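Local coordinates for glycoside hydrolase family 12 (Spirochaeta thermophila, PDB 5LU3), which probably acts as a cellulase, represented here by its family 64 carbohydrate-binding module, a calcium-binding type A domain expected to recognise polysaccharides, at residues S37-L42 against L76-V81; L43-N48 against H58-A63. All coordinates share one frame; numbering follows the deposited sequence.

Interaction 1: S37-L42 against L76-V81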
# COMPACT_ATOMS: atom_id res chain seq x y z
N SER A 37 4.61 2.65 5.75
CA SER A 37 3.62 2.53 6.80
C SER A 37 4.32 2.53 8.14
O SER A 37 5.51 2.25 8.24
CB SER A 37 2.78 1.28 6.59
OG SER A 37 3.58 0.10 6.53
N TRP A 38 3.53 2.80 9.14
CA TRP A 38 3.96 2.68 10.53
C TRP A 38 2.78 2.37 11.44
O TRP A 38 1.63 2.71 11.15
CB TRP A 38 4.71 3.91 11.02
CG TRP A 38 4.08 5.20 10.76
CD1 TRP A 38 3.17 5.84 11.53
CD2 TRP A 38 4.36 6.08 9.67
NE1 TRP A 38 2.86 7.06 11.00
CE2 TRP A 38 3.59 7.25 9.86
CE3 TRP A 38 5.19 5.99 8.54
CZ2 TRP A 38 3.63 8.31 8.97
CZ3 TRP A 38 5.22 7.03 7.66
CH2 TRP A 38 4.44 8.19 7.88
N ASN A 39 3.11 1.72 12.55
CA ASN A 39 2.16 1.35 13.56
C ASN A 39 1.01 0.48 13.09
O ASN A 39 -0.10 0.54 13.64
CB ASN A 39 1.67 2.61 14.30
CG ASN A 39 2.79 3.32 15.04
OD1 ASN A 39 3.19 4.42 14.67
ND2 ASN A 39 3.35 2.67 16.03
N LEU A 40 1.27 -0.30 12.05
CA LEU A 40 0.30 -1.27 11.54
C LEU A 40 0.51 -2.64 12.14
O LEU A 40 1.61 -3.01 12.54
CB LEU A 40 0.39 -1.39 10.01
CG LEU A 40 0.11 -0.09 9.25
CD1 LEU A 40 -0.04 -0.40 7.78
CD2 LEU A 40 -1.14 0.58 9.75
N ASP A 41 -0.58 -3.38 12.16
CA ASP A 41 -0.59 -4.81 12.45
C ASP A 41 -0.29 -5.65 11.22
O ASP A 41 0.30 -6.69 11.33
CB ASP A 41 -1.93 -5.25 13.02
CG ASP A 41 -2.37 -4.43 14.22
OD1 ASP A 41 -1.51 -4.09 15.06
OD2 ASP A 41 -3.59 -4.13 14.30
N LEU A 42 -0.70 -5.15 10.06
CA LEU A 42 -0.56 -5.87 8.79
C LEU A 42 -0.63 -4.88 7.64
O LEU A 42 -1.53 -4.04 7.61
CB LEU A 42 -1.69 -6.91 8.63
CG LEU A 42 -1.70 -7.71 7.32
CD1 LEU A 42 -0.42 -8.50 7.22
CD2 LEU A 42 -2.92 -8.60 7.28
N LEU A 76 -4.32 1.54 16.08
CA LEU A 76 -4.06 2.83 16.74
C LEU A 76 -4.52 3.98 15.91
O LEU A 76 -4.55 3.88 14.69
CB LEU A 76 -2.55 2.99 16.94
CG LEU A 76 -1.91 2.02 17.90
CD1 LEU A 76 -0.40 2.13 17.84
CD2 LEU A 76 -2.39 2.29 19.32
N ALA A 77 -4.81 5.11 16.57
CA ALA A 77 -5.24 6.30 15.81
C ALA A 77 -4.14 6.78 14.86
O ALA A 77 -4.43 7.35 13.83
CB ALA A 77 -5.63 7.42 16.77
N TRP A 78 -2.90 6.49 15.20
CA TRP A 78 -1.77 6.90 14.39
C TRP A 78 -1.22 5.78 13.50
O TRP A 78 -0.17 5.92 12.87
CB TRP A 78 -0.68 7.53 15.24
CG TRP A 78 -0.25 6.74 16.41
CD1 TRP A 78 0.82 5.92 16.50
CD2 TRP A 78 -0.85 6.75 17.71
NE1 TRP A 78 0.92 5.39 17.76
CE2 TRP A 78 -0.10 5.88 18.53
CE3 TRP A 78 -1.97 7.38 18.25
CZ2 TRP A 78 -0.42 5.64 19.86
CZ3 TRP A 78 -2.29 7.16 19.58
CH2 TRP A 78 -1.52 6.28 20.38
N SER A 79 -1.93 4.67 13.42
CA SER A 79 -1.63 3.72 12.36
C SER A 79 -1.73 4.45 11.00
O SER A 79 -2.60 5.29 10.80
CB SER A 79 -2.65 2.59 12.40
OG SER A 79 -2.51 1.76 13.54
N HIS A 80 -0.84 4.13 10.07
CA HIS A 80 -0.74 4.90 8.84
C HIS A 80 -0.16 4.09 7.69
O HIS A 80 0.79 3.34 7.88
CB HIS A 80 0.18 6.10 9.10
CG HIS A 80 0.45 6.94 7.90
ND1 HIS A 80 -0.42 7.90 7.44
CD2 HIS A 80 1.51 6.95 7.06
CE1 HIS A 80 0.10 8.49 6.38
NE2 HIS A 80 1.28 7.94 6.14
N VAL A 81 -0.69 4.33 6.49
CA VAL A 81 -0.04 3.92 5.25
C VAL A 81 -0.07 5.10 4.28
O VAL A 81 -1.00 5.92 4.29
CB VAL A 81 -0.71 2.68 4.61
CG1 VAL A 81 -2.14 2.93 4.14
CG2 VAL A 81 0.14 2.12 3.47
O HOH W 1 0.68 8.76 11.98
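His80 lays its imidazole against one face of the Trp38 indole, the two side chains running side by side from a backbone-paired couple. His80 CB sits over the five-membered ring of Trp38, 3.7 Å from the centroid, a CH-pi contact. With CG opposite the backbone N (chi1 176°), the ring continues across the face of the benzo part of the indole; His80 CD2 comes 3.2 Å from Trp38 CZ2 and His80 NE2 lies 3.6 Å from Trp38 CH2. The result is an offset stack with planes 24° apart. The polar edge has its own mates: ND1 bonds to Asp13, NE2 to Glu82, which should hold the ring's rotation. At the backbone, Trp38 and His80 form an antiparallel hydrogen-bonded pair: Trp38 N to His80 O (3.1 Å) and His80 N to Trp38 O (3.0 Å). A water at the indole edge takes the NE1 hydrogen and donates to Trp78 O. Beyond the strand end, Ser79 OG gives its proton to Asn39 O at 2.7 Å, approaching from above the carbonyl plane, and accepts from Leu76 N across a type I turn. Asn39 OD1 meets the edge of the Trp78 ring. On the inner side, Leu40 and Val81 both reach Tyr72 of strand 68-74, so the two central strands of the four-stranded antiparallel sheet, 33-40 and 80-85, pack onto the five-stranded sheet of the beta-sandwich.

Interaction 2: L43-N48 against H58-A63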
# COMPACT_ATOMS: atom_id res chain seq x y z
N LEU A 43 0.32 -5.01 6.71
CA LEU A 43 0.17 -4.44 5.37
C LEU A 43 0.68 -5.45 4.38
O LEU A 43 1.87 -5.69 4.29
CB LEU A 43 0.89 -3.11 5.22
CG LEU A 43 0.44 -2.42 3.92
CD1 LEU A 43 -0.94 -1.82 4.03
CD2 LEU A 43 1.48 -1.45 3.43
N GLU A 44 -0.25 -6.09 3.69
CA GLU A 44 0.07 -7.14 2.74
C GLU A 44 -0.38 -6.69 1.36
O GLU A 44 -1.50 -6.16 1.23
CB GLU A 44 -0.68 -8.43 3.13
CG GLU A 44 -0.16 -9.70 2.57
CD GLU A 44 -0.71 -10.88 3.36
OE1 GLU A 44 -0.35 -11.05 4.55
OE2 GLU A 44 -1.52 -11.58 2.78
N ILE A 45 0.45 -6.88 0.34
CA ILE A 45 0.09 -6.50 -1.04
C ILE A 45 0.39 -7.69 -1.93
O ILE A 45 1.53 -8.14 -2.00
CB ILE A 45 0.82 -5.26 -1.54
CG1 ILE A 45 0.70 -4.10 -0.54
CG2 ILE A 45 0.28 -4.87 -2.91
CD1 ILE A 45 1.48 -2.88 -0.94
N ASN A 46 -0.67 -8.25 -2.54
CA ASN A 46 -0.52 -9.45 -3.36
C ASN A 46 0.21 -10.58 -2.67
O ASN A 46 1.04 -11.25 -3.25
CB ASN A 46 0.07 -9.13 -4.71
CG ASN A 46 -0.80 -8.17 -5.50
OD1 ASN A 46 -2.02 -8.09 -5.29
ND2 ASN A 46 -0.16 -7.43 -6.42
N GLY A 47 -0.11 -10.75 -1.38
CA GLY A 47 0.50 -11.81 -0.59
C GLY A 47 1.89 -11.56 -0.06
O GLY A 47 2.47 -12.47 0.56
N ASN A 48 2.39 -10.35 -0.25
CA ASN A 48 3.71 -10.00 0.22
C ASN A 48 3.59 -9.09 1.42
O ASN A 48 2.79 -8.14 1.45
CB ASN A 48 4.46 -9.29 -0.88
CG ASN A 48 4.55 -10.13 -2.11
OD1 ASN A 48 5.32 -11.09 -2.15
ND2 ASN A 48 3.76 -9.81 -3.10
N HIS A 58 7.65 -0.24 -7.64
CA HIS A 58 8.16 -1.13 -8.67
C HIS A 58 8.74 -2.40 -8.11
O HIS A 58 8.99 -3.34 -8.87
CB HIS A 58 9.19 -0.41 -9.56
CG HIS A 58 10.51 -0.20 -8.91
ND1 HIS A 58 10.90 0.99 -8.35
CD2 HIS A 58 11.53 -1.06 -8.72
CE1 HIS A 58 12.11 0.86 -7.83
NE2 HIS A 58 12.50 -0.39 -8.01
N GLN A 59 8.97 -2.47 -6.81
CA GLN A 59 9.43 -3.71 -6.15
C GLN A 59 8.29 -4.69 -5.82
O GLN A 59 8.55 -5.84 -5.53
CB GLN A 59 10.17 -3.39 -4.86
CG GLN A 59 11.44 -2.59 -5.07
CD GLN A 59 12.17 -2.35 -3.76
OE1 GLN A 59 11.74 -1.52 -2.95
NE2 GLN A 59 13.23 -3.08 -3.53
N VAL A 60 7.05 -4.20 -5.88
CA VAL A 60 5.88 -4.98 -5.49
C VAL A 60 5.28 -5.62 -6.73
O VAL A 60 4.76 -4.91 -7.61
CB VAL A 60 4.82 -4.11 -4.78
CG1 VAL A 60 3.70 -4.99 -4.29
CG2 VAL A 60 5.44 -3.31 -3.63
N PRO A 61 5.33 -6.96 -6.82
CA PRO A 61 4.76 -7.58 -8.01
C PRO A 61 3.26 -7.36 -8.11
O PRO A 61 2.55 -7.46 -7.10
CB PRO A 61 5.07 -9.07 -7.81
CG PRO A 61 6.16 -9.13 -6.77
CD PRO A 61 5.91 -7.95 -5.90
N PRO A 62 2.78 -7.05 -9.32
CA PRO A 62 1.34 -7.00 -9.51
C PRO A 62 0.76 -8.42 -9.46
O PRO A 62 1.48 -9.40 -9.55
CB PRO A 62 1.19 -6.44 -10.94
CG PRO A 62 2.41 -6.90 -11.63
CD PRO A 62 3.50 -6.82 -10.59
N ALA A 63 -0.55 -8.50 -9.36
CA ALA A 63 -1.24 -9.76 -9.58
C ALA A 63 -1.33 -9.99 -11.08
O ALA A 63 -1.00 -9.13 -11.90
CB ALA A 63 -2.61 -9.71 -8.94
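Ile45 to Asn48 form a type I' turn that brings Asn46 CA within 6.3 Å of Ala63 CA, yet no backbone hydrogen bond joins the turn to 58-63, and side chains make the connection. Asn46 carries the polar part. Its CG is anti to the carbonyl carbon (chi1 -61°), which sends the amide across to the proline-rich chain, where Asn46 ND2 donates to Pro61 O at 2.8 Å. The bond is nearly straight, 167° at the hydrogen, lies in the amide plane and uses a lone pair of the carbonyl. The same ND2 also bonds to Tyr67 O, while OD1 accepts from Tyr69 N, so both ends of the amide are occupied and its orientation is fixed. Ala63 CB lies 4.0 Å from Asn46 OD1. Deeper in, Ile45 CG2 packs against Val60 CG1 at 3.7 Å, the two branched side chains crossing at about a right angle. Asn48, in one of its two modelled conformers, turns its amide back to Ile45 O, which already receives Asn48 N, and its ND2 passes 4.0 Å from Pro61 CD. Replacing Asn46 by a leucine would probably leave Pro61 O without this donor and Tyr69 N without its acceptor, letting the 61-63 chain drift from the turn. Chemically, Pro61 and Pro62 have no backbone N-H to give, and the bond runs from the Asn46 side chain to a prolyl carbonyl; one apolar contact between the buried Ile45 and Val60 side chains and one amide hydrogen bond join this hairpin turn to the loop before strand 68-74.

How the interactions relate
From the N terminus, strand 33-40 delivers 37-42, turns a corner at Asp41 and runs directly on as 43-48, so the first halves of both interactions are consecutive. Interaction 2 closes first: 58-63 returns to 43-48 after a short excursion through strand 55-56. The chain then passes along strand 68-74, beside 42-45, before 76-81 comes back to 37-42, and interaction 2 is thus nested in the larger loop closed by interaction 1. Their centres are about 18 Å apart, on opposite sides of the chain's centre, but they meet inside the sandwich, where Val81 CG2 lies 3.8 Å from Leu43 CD2. Interaction 1 joins two strands of the four-stranded sheet; interaction 2 ties a hairpin turn of the five-stranded sheet to a loop.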